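Local coordinates for protein glycosyl hydrolase BlGH5_18 (Bifidobacterium longum subsp. infantis, PDB 7LQX) that probably hydrolyses glycosidic bonds in N-glycans, as a family 5 (subfamily 18) glycoside hydrolase from a gut bifidobacterium, at residues A[28-33]-A[53-58]; A[64-69]-A[160-165]; A[89-94]-A[99-104]; A[144-149]-A[153-158]. One frame throughout, in Å; residues are numbered along the deposited sequence.

All four contacts belong to the first half of the (beta/alpha)8 barrel and are buried, but they lie at different depths. Contacts 1, 3 and 4 each pack a barrel strand against an outer helix, with centres about 17 to 19 Å from the centre of the chain; their interfaces are apolar, and contact 3 adds one backbone hydrogen bond across. Contact 2 lies about 10 Å from that centre, past the strand ends, and is polar: arginine, asparagine and a bound diol. Strands 25-29, 62-65, 100-104 and 155-159 are neighbours in this order, which ties the contacts together. Contacts 1 and 2 meet through N29 and R64, contacts 2 and 3 through R64 and D104.

Contact 1: A[28-33]-A[53-58]; sequences VNYTPS and RRIRNL
V28 and Y30 both lean on one residue of the opposing helix, I55, and the contact across the two segments is wholly apolar. CG2 of V28 meets CG2 of I55 at 3.6 Å, while the same V28 CG2 lies 4.0 Å from I55 CD1, so a single valine methyl rests against both arms of the isoleucine. The longer arm reaches on to Y30: I55 CG1 stands anti to its own carbonyl carbon (chi1 -69°) and chi2 of 163° keeps the chain extended, which carries CD1 to within 3.9 Å of Y30 CD1. The methyl approaches the tyrosine ring obliquely, and the two side chains run at about a right angle to each other. Over one face of the Y30 ring lies P32 N, 3.9 Å above the plane and offset toward the rim.

No hydrogen bond joins the two segments themselves, but D51, one turn earlier on the same helix as I55, bonds Y30 OH through OD2 and S33 OG through OD1, so that one carboxylate takes both hydroxyls. In the backbone around I55, N57 N bonds R53 O at 3.0 Å.

In the fold this is the first beta-alpha-beta unit of the barrel: strand 25-29, helix 45-57 and strand 62-65. V28 also packs on V63 and Y30 on V65, both of the next strand. I55 of helix 45-57 thus packs over V28 and Y30 and on to M99, just before strand 100-104.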
loop_
_atom_site.group_PDB
_atom_site.type_symbol
_atom_site.label_atom_id
_atom_site.label_comp_id
_atom_site.label_asym_id
_atom_site.label_seq_id
_atom_site.Cartn_x
_atom_site.Cartn_y
_atom_site.Cartn_z
ATOM N N VAL A 28 10.247 18.536 17.670
ATOM C CA VAL A 28 9.642 17.215 17.781
ATOM C C VAL A 28 9.329 16.649 16.406
ATOM O O VAL A 28 9.025 17.375 15.453
ATOM C CB VAL A 28 8.362 17.193 18.652
ATOM C CG1 VAL A 28 8.682 17.561 20.082
ATOM C CG2 VAL A 28 7.301 18.115 18.082
ATOM N N ASN A 29 9.415 15.328 16.321
ATOM C CA ASN A 29 8.822 14.566 15.235
ATOM C C ASN A 29 7.329 14.516 15.494
ATOM O O ASN A 29 6.892 13.975 16.511
ATOM C CB ASN A 29 9.430 13.170 15.233
ATOM C CG ASN A 29 10.871 13.185 14.760
ATOM O OD1 ASN A 29 11.126 13.277 13.564
ATOM N ND2 ASN A 29 11.816 13.119 15.699
ATOM N N TYR A 30 6.553 15.113 14.597
ATOM C CA TYR A 30 5.132 15.349 14.834
ATOM C C TYR A 30 4.325 14.132 14.410
ATOM O O TYR A 30 4.257 13.807 13.222
ATOM C CB TYR A 30 4.677 16.615 14.108
ATOM C CG TYR A 30 3.192 16.858 14.189
ATOM C CD1 TYR A 30 2.520 16.716 15.382
ATOM C CD2 TYR A 30 2.466 17.237 13.067
ATOM C CE1 TYR A 30 1.142 16.923 15.463
ATOM C CE2 TYR A 30 1.107 17.463 13.139
ATOM C CZ TYR A 30 0.448 17.306 14.334
ATOM O OH TYR A 30 -0.918 17.517 14.366
ATOM N N THR A 31 3.738 13.463 15.397
ATOM C CA THR A 31 2.791 12.388 15.177
ATOM C C THR A 31 1.394 12.930 15.461
ATOM O O THR A 31 1.061 13.162 16.632
ATOM C CB THR A 31 3.121 11.212 16.099
ATOM O OG1 THR A 31 3.416 11.685 17.421
ATOM C CG2 THR A 31 4.326 10.445 15.589
ATOM N N PRO A 32 0.567 13.183 14.448
ATOM C CA PRO A 32 -0.736 13.812 14.704
ATOM C C PRO A 32 -1.549 13.049 15.737
ATOM O O PRO A 32 -1.649 11.821 15.698
ATOM C CB PRO A 32 -1.408 13.810 13.324
ATOM C CG PRO A 32 -0.259 13.848 12.354
ATOM C CD PRO A 32 0.840 13.032 13.004
ATOM N N SER A 33 -2.120 13.792 16.685
ATOM C CA SER A 33 -2.891 13.163 17.745
ATOM C C SER A 33 -4.161 12.522 17.207
ATOM O O SER A 33 -4.614 11.510 17.749
ATOM C CB SER A 33 -3.245 14.190 18.816
ATOM O OG SER A 33 -4.135 15.168 18.309
ATOM N N ARG A 53 -0.042 24.200 18.913
ATOM C CA ARG A 53 -0.030 25.137 20.029
ATOM C C ARG A 53 0.628 24.508 21.251
ATOM O O ARG A 53 1.482 25.123 21.900
ATOM C CB ARG A 53 -1.458 25.583 20.344
ATOM C CG ARG A 53 -1.553 26.644 21.426
ATOM C CD ARG A 53 -3.004 26.934 21.802
ATOM N NE ARG A 53 -3.597 25.836 22.563
ATOM C CZ ARG A 53 -3.446 25.668 23.876
ATOM N NH1 ARG A 53 -2.724 26.529 24.580
ATOM N NH2 ARG A 53 -4.014 24.635 24.486
ATOM N N ARG A 54 0.261 23.265 21.566
ATOM C CA ARG A 54 0.821 22.609 22.743
ATOM C C ARG A 54 2.304 22.301 22.563
ATOM O O ARG A 54 3.088 22.427 23.511
ATOM C CB ARG A 54 0.008 21.354 23.048
ATOM C CG ARG A 54 -1.430 21.709 23.419
ATOM C CD ARG A 54 -2.219 20.553 23.995
ATOM N NE ARG A 54 -3.637 20.896 24.088
ATOM C CZ ARG A 54 -4.553 20.151 24.699
ATOM N NH1 ARG A 54 -5.819 20.545 24.724
ATOM N NH2 ARG A 54 -4.203 19.019 25.293
ATOM N N ILE A 55 2.706 21.901 21.357
ATOM C CA ILE A 55 4.122 21.681 21.068
ATOM C C ILE A 55 4.904 22.978 21.236
ATOM O O ILE A 55 5.959 23.007 21.880
ATOM C CB ILE A 55 4.278 21.095 19.653
ATOM C CG1 ILE A 55 3.731 19.666 19.617
ATOM C CG2 ILE A 55 5.739 21.150 19.213
ATOM C CD1 ILE A 55 3.476 19.158 18.218
ATOM N N ARG A 56 4.392 24.074 20.670
ATOM C CA ARG A 56 5.079 25.353 20.814
ATOM C C ARG A 56 5.228 25.725 22.283
ATOM O O ARG A 56 6.249 26.293 22.691
ATOM C CB ARG A 56 4.312 26.450 20.071
ATOM C CG ARG A 56 4.830 27.873 20.307
ATOM C CD ARG A 56 6.264 28.076 19.822
ATOM N NE ARG A 56 6.755 29.423 20.123
ATOM C CZ ARG A 56 7.293 29.789 21.288
ATOM N NH1 ARG A 56 7.421 28.915 22.277
ATOM N NH2 ARG A 56 7.710 31.038 21.470
ATOM N N ASN A 57 4.211 25.424 23.092
ATOM C CA ASN A 57 4.229 25.808 24.498
ATOM C C ASN A 57 5.257 25.032 25.312
ATOM O O ASN A 57 5.588 25.456 26.423
ATOM C CB ASN A 57 2.829 25.679 25.089
ATOM C CG ASN A 57 1.921 26.812 24.656
ATOM O OD1 ASN A 57 2.382 27.808 24.095
ATOM N ND2 ASN A 57 0.631 26.672 24.911
ATOM N N LEU A 58 5.780 23.923 24.786
ATOM C CA LEU A 58 6.942 23.272 25.372
ATOM C C LEU A 58 8.234 24.035 25.130
ATOM O O LEU A 58 9.287 23.620 25.639
ATOM C CB LEU A 58 7.133 21.882 24.769
ATOM C CG LEU A 58 6.118 20.798 25.096
ATOM C CD1 LEU A 58 6.556 19.515 24.391
ATOM C CD2 LEU A 58 5.994 20.599 26.595
#

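Contact 2: A[64-69]-A[160-165]; sequences RVFPVW and LGNELN. With EDO (1,2-ethanediol), chain D.
R64 NH2 is gripped from two directions, by N162 OD1 across the contact and by D104 OD2 in a salt bridge. The bond from R64 NH2 to N162 OD1 measures 3.0 Å, with an N-H...O angle of 154°. It meets the amide oxygen obliquely, the donor being tilted 28° from the carbonyl plane, and the oxygen lies at the edge of the guanidinium, near its plane. An extended arginine chain, with CG anti to the backbone N (chi1 -179°), delivers the group this far from strand 62-65. One guanidinium face carries F66 CE1, 3.4 Å above its centre, while R64 NH1 lies in the plane of the F66 ring at its edge; the phenyl thus stands edge-on to the charged group. F66 CE1 also comes within 4.3 Å of N162 CB.

The other end of the amide binds the ethanediol, N162 ND2 to EDO O1 at 2.9 Å, and E163 OE2, also bonded to H232 ND1, sits 2.9 Å from the same EDO O1. The diol, probably from the crystallisation liquor, is bonded to E276 OE2 as well. An Asn-Glu pair after the fourth barrel strand and a glutamate on the seventh are consistent with the catalytic pocket of family 5 glycosidases.

In the fold, R64, next to last in strand 62-65, lies between N29 of strand 25-29 and D104 of strand 100-104, whereas N162 follows strand 155-159 and touches E276 of strand 272-277.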
loop_
_atom_site.group_PDB
_atom_site.type_symbol
_atom_site.label_atom_id
_atom_site.label_comp_id
_atom_site.label_asym_id
_atom_site.label_seq_id
_atom_site.Cartn_x
_atom_site.Cartn_y
_atom_site.Cartn_z
ATOM N N ARG A 64 9.246 18.185 12.623
ATOM C CA ARG A 64 9.500 17.343 11.457
ATOM C C ARG A 64 8.198 16.627 11.127
ATOM O O ARG A 64 7.561 16.059 12.018
ATOM C CB ARG A 64 10.627 16.353 11.763
ATOM C CG ARG A 64 11.012 15.419 10.631
ATOM C CD ARG A 64 12.327 14.712 10.945
ATOM N NE ARG A 64 12.571 13.616 10.011
ATOM C CZ ARG A 64 12.773 12.346 10.356
ATOM N NH1 ARG A 64 12.792 11.971 11.629
ATOM N NH2 ARG A 64 12.969 11.444 9.410
ATOM N N VAL A 65 7.777 16.694 9.868
ATOM C CA VAL A 65 6.475 16.162 9.494
ATOM C C VAL A 65 6.594 15.182 8.341
ATOM O O VAL A 65 7.504 15.260 7.510
ATOM C CB VAL A 65 5.456 17.278 9.181
ATOM C CG1 VAL A 65 5.367 18.242 10.355
ATOM C CG2 VAL A 65 5.845 18.008 7.912
ATOM N N PHE A 66 5.627 14.270 8.292
ATOM C CA PHE A 66 5.687 13.059 7.487
ATOM C C PHE A 66 4.429 12.810 6.668
ATOM O O PHE A 66 3.507 12.130 7.134
ATOM C CB PHE A 66 5.907 11.845 8.398
ATOM C CG PHE A 66 7.102 11.960 9.294
ATOM C CD1 PHE A 66 8.324 11.481 8.875
ATOM C CD2 PHE A 66 7.010 12.545 10.540
ATOM C CE1 PHE A 66 9.436 11.577 9.681
ATOM C CE2 PHE A 66 8.125 12.644 11.364
ATOM C CZ PHE A 66 9.335 12.156 10.932
ATOM N N PRO A 67 4.379 13.287 5.424
ATOM C CA PRO A 67 3.349 12.806 4.493
ATOM C C PRO A 67 3.589 11.343 4.144
ATOM O O PRO A 67 4.660 10.780 4.386
ATOM C CB PRO A 67 3.522 13.712 3.269
ATOM C CG PRO A 67 4.953 14.133 3.323
ATOM C CD PRO A 67 5.293 14.252 4.780
ATOM N N VAL A 68 2.565 10.716 3.567
ATOM C CA VAL A 68 2.580 9.285 3.256
ATOM C C VAL A 68 2.534 9.089 1.743
ATOM O O VAL A 68 1.665 9.639 1.056
ATOM C CB VAL A 68 1.442 8.556 3.988
ATOM C CG1 VAL A 68 1.286 7.122 3.507
ATOM C CG2 VAL A 68 1.707 8.594 5.477
ATOM N N TRP A 69 3.475 8.296 1.229
ATOM C CA TRP A 69 3.761 8.269 -0.205
ATOM C C TRP A 69 2.606 7.755 -1.045
ATOM O O TRP A 69 2.301 8.377 -2.078
ATOM C CB TRP A 69 5.035 7.446 -0.424
ATOM C CG TRP A 69 5.648 7.508 -1.780
ATOM C CD1 TRP A 69 5.275 8.293 -2.834
ATOM C CD2 TRP A 69 6.746 6.720 -2.228
ATOM N NE1 TRP A 69 6.102 8.054 -3.913
ATOM C CE2 TRP A 69 7.011 7.087 -3.561
ATOM C CE3 TRP A 69 7.560 5.758 -1.618
ATOM C CZ2 TRP A 69 8.048 6.516 -4.297
ATOM C CZ3 TRP A 69 8.586 5.196 -2.351
ATOM C CH2 TRP A 69 8.820 5.576 -3.676
ATOM N N LEU A 160 14.924 13.469 2.189
ATOM C CA LEU A 160 14.336 12.687 1.105
ATOM C C LEU A 160 13.275 11.720 1.620
ATOM O O LEU A 160 12.226 11.546 0.994
ATOM C CB LEU A 160 15.416 11.947 0.323
ATOM C CG LEU A 160 16.449 12.837 -0.352
ATOM C CD1 LEU A 160 17.435 11.985 -1.138
ATOM C CD2 LEU A 160 15.820 13.872 -1.262
ATOM N N GLY A 161 13.521 11.078 2.754
ATOM C CA GLY A 161 12.528 10.194 3.346
ATOM C C GLY A 161 13.107 9.522 4.571
ATOM O O GLY A 161 14.326 9.424 4.733
ATOM N N ASN A 162 12.215 9.037 5.423
ATOM C CA ASN A 162 12.657 8.496 6.700
ATOM C C ASN A 162 13.314 7.133 6.515
ATOM O O ASN A 162 12.649 6.181 6.104
ATOM C CB ASN A 162 11.448 8.358 7.614
ATOM C CG ASN A 162 11.819 7.885 8.977
ATOM O OD1 ASN A 162 12.662 8.486 9.634
ATOM N ND2 ASN A 162 11.221 6.782 9.412
ATOM N N GLU A 163 14.599 7.014 6.852
ATOM C CA GLU A 163 15.261 5.707 6.951
ATOM C C GLU A 163 15.062 4.862 5.698
ATOM O O GLU A 163 14.811 3.660 5.764
ATOM C CB GLU A 163 14.789 4.958 8.201
ATOM C CG GLU A 163 15.060 5.740 9.473
ATOM C CD GLU A 163 14.522 5.123 10.733
ATOM O OE1 GLU A 163 13.965 4.004 10.679
ATOM O OE2 GLU A 163 14.655 5.782 11.787
ATOM N N LEU A 164 15.215 5.486 4.533
ATOM C CA LEU A 164 14.915 4.774 3.295
ATOM C C LEU A 164 15.884 3.627 3.045
ATOM O O LEU A 164 15.562 2.711 2.273
ATOM C CB LEU A 164 14.911 5.759 2.131
ATOM C CG LEU A 164 13.695 6.693 2.045
ATOM C CD1 LEU A 164 13.899 7.691 0.910
ATOM C CD2 LEU A 164 12.406 5.901 1.885
ATOM N N ASN A 165 17.048 3.640 3.690
ATOM C CA ASN A 165 17.985 2.539 3.534
ATOM C C ASN A 165 17.399 1.212 3.993
ATOM O O ASN A 165 17.919 0.159 3.611
ATOM C CB ASN A 165 19.284 2.847 4.282
ATOM C CG ASN A 165 19.094 2.908 5.785
ATOM O OD1 ASN A 165 18.265 3.665 6.284
ATOM N ND2 ASN A 165 19.874 2.120 6.515
HETATM C C1 EDO D . 11.038 6.520 13.266
HETATM O O1 EDO D . 11.974 6.733 12.209
HETATM C C2 EDO D . 9.706 6.106 12.647
HETATM O O2 EDO D . 9.919 4.916 11.871
#

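Contact 3: A[89-94]-A[99-104]; sequences RMVHIA and MDAYVD
Helix 89-94 and strand 100-104 run nearly antiparallel, their short axes 153° apart and 7.6 Å from each other at closest approach. This is a helix-to-strand step of the (beta/alpha)8 barrel, helix 81-96 leading by a short turn into strand 100-104. The backbones are closest where the chain turns from one to the other, A94 CA lying 5.3 Å from M99 CA. At that end M99 N donates to A94 O at 3.0 Å. The donor sits well above the carbonyl plane, 37° out of it, so the bond is made off the lone-pair directions.

Beyond this bond the contact is made by small aliphatic groups. V91 straddles A101: with CG1 anti to the backbone N (chi1 169°), both of its methyls face the strand, and V91 CG1 and V91 CG2 each come to 4.0 Å from A101 CB. CG2 does double duty, since it also touches V103 CG2 at 3.8 Å, the two valines crossing at about a right angle. A94 CB lies more loosely against A101 CB, at 4.4 Å. M99, a selenomethionine, brings its CB to 3.7 Å from A94 O, while its long arm packs on M52 and I55 of helix 45-57.

F155 of the neighbouring strand touches V91 and V103, and V63 touches A94, so the interface is continuous with the layer between barrel and helices. Chemically, one backbone bond fixes the end of the connection, while the remaining contacts are between alanine and valine methyls. With only a methyl at A94 and A101, helix and strand can approach closely, without a polar side chain entering between them.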
loop_
_atom_site.group_PDB
_atom_site.type_symbol
_atom_site.label_atom_id
_atom_site.label_comp_id
_atom_site.label_asym_id
_atom_site.label_seq_id
_atom_site.Cartn_x
_atom_site.Cartn_y
_atom_site.Cartn_z
ATOM N N ARG A 89 -0.467 22.935 4.149
ATOM C CA ARG A 89 -1.297 23.472 5.220
ATOM C C ARG A 89 -0.707 23.139 6.583
ATOM O O ARG A 89 -0.707 23.978 7.491
ATOM C CB ARG A 89 -2.726 22.937 5.099
ATOM C CG ARG A 89 -3.642 23.376 6.230
ATOM C CD ARG A 89 -4.111 24.807 6.099
ATOM N NE ARG A 89 -5.186 25.091 7.047
ATOM C CZ ARG A 89 -6.433 24.643 6.921
ATOM N NH1 ARG A 89 -6.770 23.882 5.889
ATOM N NH2 ARG A 89 -7.347 24.954 7.830
HETATM N N MSE A 90 -0.201 21.922 6.749
HETATM C CA MSE A 90 0.376 21.537 8.030
HETATM C C MSE A 90 1.605 22.386 8.342
HETATM O O MSE A 90 1.792 22.818 9.482
HETATM C CB MSE A 90 0.717 20.053 8.029
HETATM C CG MSE A 90 1.245 19.571 9.361
HETATM SE SE MSE A 90 1.524 17.679 9.411
HETATM C CE MSE A 90 -0.284 17.129 9.462
ATOM N N VAL A 91 2.435 22.610 7.321
ATOM C CA VAL A 91 3.571 23.516 7.453
ATOM C C VAL A 91 3.096 24.917 7.810
ATOM O O VAL A 91 3.646 25.572 8.703
ATOM C CB VAL A 91 4.399 23.513 6.155
ATOM C CG1 VAL A 91 5.404 24.644 6.178
ATOM C CG2 VAL A 91 5.055 22.163 5.961
ATOM N N HIS A 92 2.069 25.397 7.101
ATOM C CA HIS A 92 1.526 26.723 7.351
ATOM C C HIS A 92 1.082 26.870 8.797
ATOM O O HIS A 92 1.337 27.901 9.430
ATOM C CB HIS A 92 0.356 26.974 6.399
ATOM C CG HIS A 92 -0.128 28.387 6.396
ATOM N ND1 HIS A 92 0.602 29.420 5.851
ATOM C CD2 HIS A 92 -1.266 28.939 6.875
ATOM C CE1 HIS A 92 -0.070 30.549 5.991
ATOM N NE2 HIS A 92 -1.206 30.285 6.610
ATOM N N ILE A 93 0.429 25.842 9.342
ATOM C CA ILE A 93 -0.061 25.907 10.714
ATOM C C ILE A 93 1.095 25.913 11.704
ATOM O O ILE A 93 1.080 26.654 12.693
ATOM C CB ILE A 93 -1.049 24.754 10.975
ATOM C CG1 ILE A 93 -2.321 24.950 10.148
ATOM C CG2 ILE A 93 -1.370 24.659 12.453
ATOM C CD1 ILE A 93 -3.244 23.734 10.132
ATOM N N ALA A 94 2.107 25.074 11.478
ATOM C CA ALA A 94 3.296 25.138 12.323
ATOM C C ALA A 94 3.844 26.559 12.381
ATOM O O ALA A 94 4.162 27.070 13.461
ATOM C CB ALA A 94 4.352 24.170 11.792
HETATM N N MSE A 99 6.622 28.139 14.726
HETATM C CA MSE A 99 7.677 27.156 14.527
HETATM C C MSE A 99 8.054 26.941 13.072
HETATM O O MSE A 99 7.249 27.150 12.163
HETATM C CB MSE A 99 7.239 25.817 15.130
HETATM C CG MSE A 99 6.977 25.901 16.615
HETATM SE SE MSE A 99 6.567 24.207 17.399
HETATM C CE MSE A 99 4.838 23.952 16.613
ATOM N N ASP A 100 9.296 26.510 12.864
ATOM C CA ASP A 100 9.758 26.062 11.561
ATOM C C ASP A 100 9.297 24.631 11.310
ATOM O O ASP A 100 8.944 23.894 12.234
ATOM C CB ASP A 100 11.280 26.126 11.491
ATOM C CG ASP A 100 11.791 27.539 11.579
ATOM O OD1 ASP A 100 11.274 28.394 10.837
ATOM O OD2 ASP A 100 12.678 27.799 12.411
ATOM N N ALA A 101 9.273 24.248 10.039
ATOM C CA ALA A 101 8.899 22.894 9.663
ATOM C C ALA A 101 9.917 22.317 8.695
ATOM O O ALA A 101 10.357 22.998 7.765
ATOM C CB ALA A 101 7.500 22.867 9.039
ATOM N N TYR A 102 10.307 21.074 8.949
ATOM C CA TYR A 102 11.118 20.246 8.065
ATOM C C TYR A 102 10.246 19.082 7.613
ATOM O O TYR A 102 9.504 18.513 8.415
ATOM C CB TYR A 102 12.350 19.737 8.830
ATOM C CG TYR A 102 13.278 20.855 9.240
ATOM C CD1 TYR A 102 13.018 21.612 10.365
ATOM C CD2 TYR A 102 14.385 21.185 8.470
ATOM C CE1 TYR A 102 13.838 22.664 10.725
ATOM C CE2 TYR A 102 15.220 22.233 8.827
ATOM C CZ TYR A 102 14.939 22.969 9.958
ATOM O OH TYR A 102 15.753 24.024 10.320
ATOM N N VAL A 103 10.282 18.749 6.323
ATOM C CA VAL A 103 9.374 17.753 5.754
ATOM C C VAL A 103 10.188 16.598 5.185
ATOM O O VAL A 103 11.170 16.823 4.472
ATOM C CB VAL A 103 8.501 18.381 4.650
ATOM C CG1 VAL A 103 7.601 17.336 4.007
ATOM C CG2 VAL A 103 7.677 19.520 5.200
ATOM N N ASP A 104 9.780 15.364 5.485
ATOM C CA ASP A 104 10.358 14.178 4.861
ATOM C C ASP A 104 9.464 13.779 3.689
ATOM O O ASP A 104 8.247 13.640 3.865
ATOM C CB ASP A 104 10.409 13.000 5.834
ATOM C CG ASP A 104 11.600 13.036 6.765
ATOM O OD1 ASP A 104 11.861 14.083 7.388
ATOM O OD2 ASP A 104 12.265 11.984 6.896
#

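Contact 4: A[144-149]-A[153-158]; sequences ELYGEL and PAFRGL
The F155 ring is covered on both faces in this alpha-beta pair of the (beta/alpha)8 barrel, with L149 on one side and the backbone of its own strand on the other. L149 CB sits 3.6 Å from the F155 ring centroid and only 3° off the ring normal, a well-centred CH-pi contact. On the opposite face G157 N lies 3.6 Å above the plane, also over the centre. The edge belongs to Y146, whose CE1 lies in the phenyl plane and whose CD1 meets F155 CE2 at 3.8 Å. Seen from the tyrosine, this approach is oblique.

L149 CD1 stands on the same side of the ring as L149 CB but out beyond the rim, 3.6 Å from F155 CE1. F155 is placed for this by its first torsion, which sets CG anti to the backbone N (chi1 174°) and sends the ring from the start of the strand toward the helix. L158, further along, adds a looser contact of its CD2 with Y146 CD1 at 4.2 Å, although it was modelled in two conformers. The polar end of Y146 is held elsewhere, its OH hydrogen-bonded to H199 ND1.

Helix 144-149 and strand 155-158 run close to antiparallel, with axes 166° apart and 9.9 Å from each other at their nearest. Behind the contact, V103 of strand 100-104 touches both L149 and F155. G157 has backbone angles that call for glycine, and it is backbone hydrogen-bonded with V103. At the end of the helix, the carbonyl oxygen L149 O lies 3.2 Å from the methylene carbon CB of F155.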
loop_
_atom_site.group_PDB
_atom_site.type_symbol
_atom_site.label_atom_id
_atom_site.label_comp_id
_atom_site.label_asym_id
_atom_site.label_seq_id
_atom_site.Cartn_x
_atom_site.Cartn_y
_atom_site.Cartn_z
ATOM N N GLU A 144 7.543 18.944 -7.213
ATOM C CA GLU A 144 6.200 19.491 -7.046
ATOM C C GLU A 144 5.951 19.874 -5.594
ATOM O O GLU A 144 5.453 20.968 -5.304
ATOM C CB GLU A 144 5.162 18.475 -7.516
ATOM C CG GLU A 144 5.231 18.164 -8.994
ATOM N N LEU A 145 6.312 18.988 -4.668
ATOM C CA LEU A 145 6.142 19.283 -3.251
ATOM C C LEU A 145 7.018 20.457 -2.838
ATOM O O LEU A 145 6.551 21.396 -2.181
ATOM C CB LEU A 145 6.468 18.037 -2.428
ATOM C CG LEU A 145 6.316 18.161 -0.912
ATOM C CD1 LEU A 145 4.891 18.509 -0.518
ATOM C CD2 LEU A 145 6.751 16.866 -0.227
ATOM N N TYR A 146 8.290 20.440 -3.248
ATOM C CA TYR A 146 9.196 21.526 -2.898
ATOM C C TYR A 146 8.692 22.861 -3.433
ATOM O O TYR A 146 8.762 23.883 -2.739
ATOM C CB TYR A 146 10.595 21.231 -3.443
ATOM C CG TYR A 146 11.554 22.364 -3.194
ATOM C CD1 TYR A 146 11.971 22.674 -1.909
ATOM C CD2 TYR A 146 12.036 23.129 -4.240
ATOM C CE1 TYR A 146 12.847 23.720 -1.672
ATOM C CE2 TYR A 146 12.911 24.176 -4.017
ATOM C CZ TYR A 146 13.310 24.475 -2.736
ATOM O OH TYR A 146 14.184 25.531 -2.560
ATOM N N GLY A 147 8.193 22.877 -4.670
ATOM C CA GLY A 147 7.743 24.126 -5.255
ATOM C C GLY A 147 6.598 24.756 -4.489
ATOM O O GLY A 147 6.477 25.982 -4.444
ATOM N N GLU A 148 5.737 23.930 -3.891
ATOM C CA GLU A 148 4.668 24.442 -3.041
ATOM C C GLU A 148 5.195 24.840 -1.667
ATOM O O GLU A 148 4.887 25.926 -1.162
ATOM C CB GLU A 148 3.554 23.395 -2.924
ATOM C CG GLU A 148 2.742 23.231 -4.200
ATOM C CD GLU A 148 1.970 24.482 -4.546
ATOM O OE1 GLU A 148 1.349 25.061 -3.631
ATOM O OE2 GLU A 148 2.007 24.907 -5.720
ATOM N N LEU A 149 6.007 23.982 -1.051
ATOM C CA LEU A 149 6.451 24.251 0.309
ATOM C C LEU A 149 7.394 25.446 0.374
ATOM O O LEU A 149 7.418 26.153 1.385
ATOM C CB LEU A 149 7.126 23.016 0.890
ATOM C CG LEU A 149 6.238 21.783 1.072
ATOM C CD1 LEU A 149 7.080 20.652 1.627
ATOM C CD2 LEU A 149 5.047 22.088 1.964
ATOM N N PRO A 153 6.901 30.628 4.490
ATOM C CA PRO A 153 8.074 31.113 5.237
ATOM C C PRO A 153 8.567 30.164 6.316
ATOM O O PRO A 153 9.763 30.181 6.639
ATOM C CB PRO A 153 7.589 32.442 5.839
ATOM C CG PRO A 153 6.487 32.884 4.933
ATOM C CD PRO A 153 5.826 31.638 4.417
ATOM N N ALA A 154 7.690 29.329 6.880
ATOM C CA ALA A 154 8.096 28.435 7.954
ATOM C C ALA A 154 8.839 27.209 7.451
ATOM O O ALA A 154 9.443 26.496 8.261
ATOM C CB ALA A 154 6.875 27.952 8.738
ATOM N N PHE A 155 8.771 26.927 6.152
ATOM C CA PHE A 155 9.406 25.742 5.592
ATOM C C PHE A 155 10.908 25.947 5.511
ATOM O O PHE A 155 11.376 26.898 4.879
ATOM C CB PHE A 155 8.852 25.492 4.194
ATOM C CG PHE A 155 9.541 24.389 3.461
ATOM C CD1 PHE A 155 9.412 23.092 3.894
ATOM C CD2 PHE A 155 10.285 24.639 2.316
ATOM C CE1 PHE A 155 10.035 22.063 3.223
ATOM C CE2 PHE A 155 10.906 23.609 1.640
ATOM C CZ PHE A 155 10.777 22.324 2.089
ATOM N N ARG A 156 11.668 25.052 6.139
ATOM C CA ARG A 156 13.116 25.174 6.158
ATOM C C ARG A 156 13.817 24.216 5.207
ATOM O O ARG A 156 14.961 24.484 4.822
ATOM C CB ARG A 156 13.647 24.955 7.580
ATOM C CG ARG A 156 13.204 26.014 8.586
ATOM C CD ARG A 156 14.066 27.275 8.554
ATOM N NE ARG A 156 13.899 28.069 7.338
ATOM C CZ ARG A 156 12.835 28.824 7.075
ATOM N NH1 ARG A 156 11.828 28.872 7.935
ATOM N NH2 ARG A 156 12.773 29.514 5.943
ATOM N N GLY A 157 13.183 23.132 4.819
ATOM C CA GLY A 157 13.830 22.180 3.935
ATOM C C GLY A 157 13.269 20.791 4.097
ATOM O O GLY A 157 12.311 20.543 4.832
ATOM N N LEU A 158 13.889 19.857 3.393
ATOM C CA LEU A 158 13.337 18.517 3.338
ATOM C C LEU A 158 14.422 17.463 3.449
ATOM O O LEU A 158 15.586 17.675 3.080
ATOM C CB LEU A 158 12.502 18.314 2.064
ATOM C CG LEU A 158 13.219 18.480 0.725
ATOM C CD1 LEU A 158 14.013 17.235 0.379
ATOM C CD2 LEU A 158 12.216 18.802 -0.379
#